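Local coordinates for protein aminotransferase, class I (Staphylococcus aureus, PDB 2O1B) that probably catalyses pyridoxal-5'-phosphate-dependent transfer of an amino group between an amino acid such as aspartate and a 2-oxo acid, as a class I aminotransferase, at residues 48-53 / 382-387; 354-359 / 394-399. All coordinates share one frame; numbering follows the deposited sequence.

In the fold
Both contacts belong to what is, by family, the small domain of a fold-type I aminotransferase, and their centres lie 13 Å apart. Interaction 1 ties an early part of the chain, 48-53, to the loop 382-387; interaction 2 packs helix 349-360 against the region 394-399 at the far end of the next helix, 388-397. Arg395 joins them: its NH2 lies 2.8 Å from Pro48 O, a probable hydrogen bond, and its CZ packs 3.6 Å from Ile50 CD1. None of the four segments supplies a residue to the pyridoxal-5'-phosphate pocket, which includes Lys253 and Asp220; both contacts are structural packing within the small domain.

Interaction 1: 48-53 / 382-387; sequences PLINMA and LALDDQ
Ile50 opens the contact with its CG2 methyl, which lies 3.8 Å from Leu384 CD1. Its first torsion (chi1 -54°) sets this branch anti to the backbone N and leaves CG1 beside that N; CG2 thereby meets Leu384, while the longer branch ends at the guanidinium of Arg395. The two side chains meet at an oblique angle. At Asn51 the backbone does the touching: its carbonyl O is straddled by the isopropyl fork of Leu384, with Leu384 CD1 and CD2 each 3.3 Å from Asn51 O and no hydrogen bond between the segments. The Asn51 side chain instead folds back on its own segment, where OD1 accepts from Ala53 N at 3.2 Å, an Asx turn closed by Asn51 itself. Met52, present as selenomethionine, returns to Leu384 from the next position; its CG lies 3.9 Å from Leu384 CD1, and the two side chains cross at about a right angle. Leu384 CD1 thus touches three consecutive residues: a side-chain carbon of Ile50 and of Met52, and the carbonyl O of Asn51 between them. On the other segment, Ala383 centres an inverse gamma turn just before this leucine. Around the contact, strand 50-51 runs parallel to strand 362-363, with backbone hydrogen bonds from Ile50 to Ser361 and Leu363. Helix 388-397 meets Ile50 through Lys388, Met52 through Ala392 and Leu384 through Leu389, while helix 302-325 reaches Met52 and Leu382 through Phe319.

Interaction 2: 354-359 / 394-399; sequences QFLVQE and IRLTEL
Leu356 and Leu399 make the tightest meeting of the two segments, with Leu356 CD2 lying 3.5 Å from Leu399 CD1. Leu356 CD2 also lies 3.7 Å from Leu396 CD2, so one branch of one leucine bridges two residues spaced three apart on the partner. Its approach differs in the two cases: the side chain meets Leu399 at a slant and Leu396 nearly at a right angle. Beside them, Phe355 swings its ring out with CG anti to the backbone N (chi1 179°) and presents an edge. Ring atom CE2 of Phe355 lies 3.6 Å from Leu399 CD2, and Leu399 CD1 sits in the ring plane, 4.0 Å from Phe355 CE2. Both methyls of Leu399 therefore line the rim of the ring. Tyr347 adds an edge-to-face partner for Phe355, and Leu396 also rests on Phe319 and Ile362. This part is purely apolar, without a hydrogen bond between the segments, and largely buried. Arg395 stands apart as a buried polar group beside the apolar patch, with a salt bridge to Glu391 and a weak hydrogen bond to Lys360 O.

The outward side is polar and looser. Gln354 and Gln358, on the exposed side of the helix, make no contact across the two segments. Glu398, also exposed, pairs through OE1 with Lys360 NZ, a salt bridge just after the first segment. Thr397 turns its OG1 back to its own helix and donates to Ile394 O at 3.0 Å, from above the carbonyl plane. Packing of helix 349-360 through Phe355 and Leu356 against Leu396 and Leu399, in the C-terminal region of helix 388-397, fits the alpha/beta small domain of fold-type I aminotransferases.

Interaction 1: 48-53 / 382-387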
loop_
_atom_site.group_PDB
_atom_site.type_symbol
_atom_site.label_atom_id
_atom_site.label_comp_id
_atom_site.label_asym_id
_atom_site.label_seq_id
_atom_site.Cartn_x
_atom_site.Cartn_y
_atom_site.Cartn_z
ATOM N N PRO A 48 20.993 -9.031 -30.033
ATOM C CA PRO A 48 19.821 -8.341 -29.487
ATOM C C PRO A 48 19.290 -9.038 -28.232
ATOM O O PRO A 48 19.221 -10.268 -28.185
ATOM C CB PRO A 48 18.805 -8.419 -30.629
ATOM C CG PRO A 48 19.636 -8.511 -31.854
ATOM C CD PRO A 48 20.832 -9.330 -31.468
ATOM N N LEU A 49 18.934 -8.241 -27.228
ATOM C CA LEU A 49 18.527 -8.751 -25.923
ATOM C C LEU A 49 17.149 -9.403 -25.948
ATOM O O LEU A 49 16.205 -8.862 -26.525
ATOM C CB LEU A 49 18.559 -7.628 -24.876
ATOM C CG LEU A 49 18.266 -7.981 -23.415
ATOM C CD1 LEU A 49 19.414 -8.762 -22.773
ATOM C CD2 LEU A 49 17.956 -6.710 -22.618
ATOM N N ILE A 50 17.065 -10.585 -25.337
ATOM C CA ILE A 50 15.792 -11.224 -25.012
ATOM C C ILE A 50 15.728 -11.315 -23.486
ATOM O O ILE A 50 16.576 -11.947 -22.853
ATOM C CB ILE A 50 15.646 -12.616 -25.665
ATOM C CG1 ILE A 50 15.863 -12.517 -27.179
ATOM C CG2 ILE A 50 14.278 -13.223 -25.357
ATOM C CD1 ILE A 50 16.122 -13.841 -27.868
ATOM N N ASN A 51 14.735 -10.642 -22.908
ATOM C CA ASN A 51 14.585 -10.557 -21.461
ATOM C C ASN A 51 13.624 -11.627 -20.990
ATOM O O ASN A 51 12.417 -11.421 -21.000
ATOM C CB ASN A 51 14.085 -9.166 -21.058
ATOM C CG ASN A 51 14.147 -8.918 -19.556
ATOM O OD1 ASN A 51 14.366 -9.830 -18.750
ATOM N ND2 ASN A 51 13.944 -7.663 -19.171
HETATM N N MSE A 52 14.173 -12.775 -20.596
HETATM C CA MSE A 52 13.372 -13.916 -20.142
HETATM C C MSE A 52 13.347 -13.969 -18.614
HETATM O O MSE A 52 13.126 -15.026 -18.017
HETATM C CB MSE A 52 13.935 -15.221 -20.705
HETATM C CG MSE A 52 14.198 -15.207 -22.200
HETATM SE SE MSE A 52 14.646 -16.949 -22.886
HETATM C CE MSE A 52 12.855 -17.611 -23.279
ATOM N N ALA A 53 13.589 -12.821 -17.993
ATOM C CA ALA A 53 13.554 -12.691 -16.546
ATOM C C ALA A 53 12.221 -12.075 -16.080
ATOM O O ALA A 53 12.053 -11.747 -14.905
ATOM C CB ALA A 53 14.729 -11.864 -16.081
ATOM N N LEU A 382 8.293 -17.373 -20.211
ATOM C CA LEU A 382 7.725 -17.574 -21.537
ATOM C C LEU A 382 6.813 -16.401 -21.921
ATOM O O LEU A 382 6.082 -16.464 -22.902
ATOM C CB LEU A 382 6.964 -18.903 -21.590
ATOM C CG LEU A 382 7.758 -20.185 -21.308
ATOM C CD1 LEU A 382 6.832 -21.281 -20.793
ATOM C CD2 LEU A 382 8.526 -20.650 -22.533
ATOM N N ALA A 383 6.880 -15.330 -21.136
ATOM C CA ALA A 383 6.000 -14.182 -21.298
ATOM C C ALA A 383 6.586 -13.144 -22.253
ATOM O O ALA A 383 6.822 -11.992 -21.879
ATOM C CB ALA A 383 5.708 -13.575 -19.954
ATOM N N LEU A 384 6.828 -13.571 -23.485
ATOM C CA LEU A 384 7.385 -12.706 -24.512
ATOM C C LEU A 384 6.829 -13.159 -25.842
ATOM O O LEU A 384 6.296 -14.272 -25.944
ATOM C CB LEU A 384 8.917 -12.807 -24.555
ATOM C CG LEU A 384 9.772 -12.438 -23.340
ATOM C CD1 LEU A 384 11.055 -13.262 -23.317
ATOM C CD2 LEU A 384 10.071 -10.928 -23.296
ATOM N N ASP A 385 6.963 -12.299 -26.852
ATOM C CA ASP A 385 6.644 -12.645 -28.240
ATOM C C ASP A 385 6.699 -14.149 -28.488
ATOM O O ASP A 385 7.711 -14.800 -28.194
ATOM C CB ASP A 385 7.624 -11.955 -29.197
ATOM C CG ASP A 385 7.204 -10.545 -29.566
ATOM O OD1 ASP A 385 5.995 -10.221 -29.471
ATOM O OD2 ASP A 385 8.094 -9.762 -29.978
ATOM N N ASP A 386 5.608 -14.692 -29.024
ATOM C CA ASP A 386 5.559 -16.090 -29.449
ATOM C C ASP A 386 6.572 -16.264 -30.572
ATOM O O ASP A 386 6.663 -17.322 -31.199
ATOM C CB ASP A 386 4.153 -16.452 -29.939
ATOM C CG ASP A 386 3.533 -17.588 -29.143
ATOM O OD1 ASP A 386 4.069 -18.721 -29.194
ATOM O OD2 ASP A 386 2.504 -17.342 -28.462
ATOM N N GLN A 387 7.332 -15.192 -30.795
ATOM C CA GLN A 387 8.368 -15.092 -31.811
ATOM C C GLN A 387 9.712 -15.232 -31.101
ATOM O O GLN A 387 10.239 -16.338 -30.990
ATOM C CB GLN A 387 8.259 -13.737 -32.521
ATOM C CG GLN A 387 6.827 -13.174 -32.596
ATOM C CD GLN A 387 6.741 -11.851 -33.341
ATOM O OE1 GLN A 387 7.748 -11.171 -33.546
ATOM N NE2 GLN A 387 5.532 -11.483 -33.754
#

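Interaction 2: 354-359 / 394-399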
loop_
_atom_site.group_PDB
_atom_site.type_symbol
_atom_site.label_atom_id
_atom_site.label_comp_id
_atom_site.label_asym_id
_atom_site.label_seq_id
_atom_site.Cartn_x
_atom_site.Cartn_y
_atom_site.Cartn_z
ATOM N N GLN A 354 25.030 -14.718 -15.656
ATOM C CA GLN A 354 26.002 -13.812 -16.255
ATOM C C GLN A 354 26.495 -14.309 -17.620
ATOM O O GLN A 354 26.583 -13.522 -18.566
ATOM C CB GLN A 354 27.156 -13.527 -15.286
ATOM C CG GLN A 354 27.829 -12.167 -15.501
ATOM C CD GLN A 354 26.913 -10.956 -15.233
ATOM O OE1 GLN A 354 25.857 -11.065 -14.586
ATOM N NE2 GLN A 354 27.326 -9.796 -15.729
ATOM N N PHE A 355 26.783 -15.608 -17.727
ATOM C CA PHE A 355 27.106 -16.239 -19.014
ATOM C C PHE A 355 26.065 -15.947 -20.101
ATOM O O PHE A 355 26.412 -15.475 -21.185
ATOM C CB PHE A 355 27.266 -17.755 -18.834
ATOM C CG PHE A 355 27.589 -18.501 -20.109
ATOM C CD1 PHE A 355 28.896 -18.568 -20.584
ATOM C CD2 PHE A 355 26.590 -19.160 -20.818
ATOM C CE1 PHE A 355 29.204 -19.271 -21.752
ATOM C CE2 PHE A 355 26.887 -19.862 -21.987
ATOM C CZ PHE A 355 28.201 -19.914 -22.453
ATOM N N LEU A 356 24.795 -16.218 -19.803
ATOM C CA LEU A 356 23.716 -16.035 -20.777
ATOM C C LEU A 356 23.531 -14.578 -21.238
ATOM O O LEU A 356 23.302 -14.320 -22.425
ATOM C CB LEU A 356 22.398 -16.618 -20.246
ATOM C CG LEU A 356 22.264 -18.144 -20.126
ATOM C CD1 LEU A 356 20.976 -18.529 -19.409
ATOM C CD2 LEU A 356 22.303 -18.791 -21.491
ATOM N N VAL A 357 23.638 -13.627 -20.311
ATOM C CA VAL A 357 23.512 -12.202 -20.674
ATOM C C VAL A 357 24.721 -11.715 -21.480
ATOM O O VAL A 357 24.556 -11.035 -22.503
ATOM C CB VAL A 357 23.182 -11.275 -19.447
ATOM C CG1 VAL A 357 24.233 -11.381 -18.354
ATOM C CG2 VAL A 357 23.047 -9.831 -19.890
ATOM N N GLN A 358 25.921 -12.089 -21.029
ATOM C CA GLN A 358 27.183 -11.721 -21.686
ATOM C C GLN A 358 27.331 -12.341 -23.074
ATOM O O GLN A 358 27.568 -11.633 -24.054
ATOM C CB GLN A 358 28.382 -12.162 -20.844
ATOM C CG GLN A 358 28.755 -11.253 -19.681
ATOM C CD GLN A 358 30.100 -11.640 -19.049
ATOM O OE1 GLN A 358 31.014 -12.126 -19.732
ATOM N NE2 GLN A 358 30.225 -11.420 -17.741
ATOM N N GLU A 359 27.218 -13.665 -23.145
ATOM C CA GLU A 359 27.472 -14.399 -24.385
ATOM C C GLU A 359 26.252 -14.467 -25.292
ATOM O O GLU A 359 26.371 -14.286 -26.498
ATOM C CB GLU A 359 27.994 -15.819 -24.105
ATOM C CG GLU A 359 29.100 -15.922 -23.043
ATOM C CD GLU A 359 30.356 -15.133 -23.377
ATOM O OE1 GLU A 359 30.727 -15.050 -24.572
ATOM O OE2 GLU A 359 30.983 -14.605 -22.428
ATOM N N ILE A 394 16.544 -21.511 -29.792
ATOM C CA ILE A 394 17.681 -21.879 -30.636
ATOM C C ILE A 394 19.008 -21.402 -30.048
ATOM O O ILE A 394 20.022 -22.098 -30.158
ATOM C CB ILE A 394 17.511 -21.368 -32.086
ATOM C CG1 ILE A 394 16.220 -21.928 -32.693
ATOM C CG2 ILE A 394 18.702 -21.785 -32.947
ATOM C CD1 ILE A 394 15.922 -21.458 -34.119
ATOM N N ARG A 395 18.995 -20.223 -29.426
ATOM C CA ARG A 395 20.167 -19.708 -28.713
ATOM C C ARG A 395 20.598 -20.673 -27.608
ATOM O O ARG A 395 21.776 -21.013 -27.498
ATOM C CB ARG A 395 19.892 -18.324 -28.110
ATOM C CG ARG A 395 19.882 -17.183 -29.115
ATOM C CD ARG A 395 19.907 -15.844 -28.397
ATOM N NE ARG A 395 19.589 -14.737 -29.296
ATOM C CZ ARG A 395 19.502 -13.465 -28.919
ATOM N NH1 ARG A 395 19.717 -13.118 -27.655
ATOM N NH2 ARG A 395 19.193 -12.535 -29.811
ATOM N N LEU A 396 19.625 -21.114 -26.811
ATOM C CA LEU A 396 19.855 -22.019 -25.684
ATOM C C LEU A 396 20.286 -23.439 -26.067
ATOM O O LEU A 396 21.136 -24.032 -25.398
ATOM C CB LEU A 396 18.612 -22.072 -24.799
ATOM C CG LEU A 396 18.400 -20.824 -23.943
ATOM C CD1 LEU A 396 17.013 -20.828 -23.339
ATOM C CD2 LEU A 396 19.465 -20.752 -22.856
ATOM N N THR A 397 19.702 -23.975 -27.140
ATOM C CA THR A 397 20.033 -25.328 -27.617
ATOM C C THR A 397 21.474 -25.436 -28.129
ATOM O O THR A 397 22.082 -26.508 -28.078
ATOM C CB THR A 397 19.054 -25.816 -28.707
ATOM O OG1 THR A 397 19.034 -24.883 -29.789
ATOM C CG2 THR A 397 17.658 -25.959 -28.148
ATOM N N GLU A 398 22.012 -24.322 -28.622
ATOM C CA GLU A 398 23.418 -24.226 -29.012
ATOM C C GLU A 398 24.350 -24.563 -27.838
ATOM O O GLU A 398 25.507 -24.943 -28.040
ATOM C CB GLU A 398 23.712 -22.822 -29.555
ATOM C CG GLU A 398 25.025 -22.679 -30.328
ATOM C CD GLU A 398 26.227 -22.315 -29.448
ATOM O OE1 GLU A 398 26.034 -21.909 -28.283
ATOM O OE2 GLU A 398 27.369 -22.423 -29.929
ATOM N N LEU A 399 23.831 -24.440 -26.620
ATOM C CA LEU A 399 24.623 -24.654 -25.409
ATOM C C LEU A 399 24.571 -26.094 -24.901
ATOM O O LEU A 399 25.072 -26.392 -23.816
ATOM C CB LEU A 399 24.187 -23.680 -24.309
ATOM C CG LEU A 399 24.242 -22.184 -24.642
ATOM C CD1 LEU A 399 23.555 -21.377 -23.548
ATOM C CD2 LEU A 399 25.688 -21.729 -24.847
#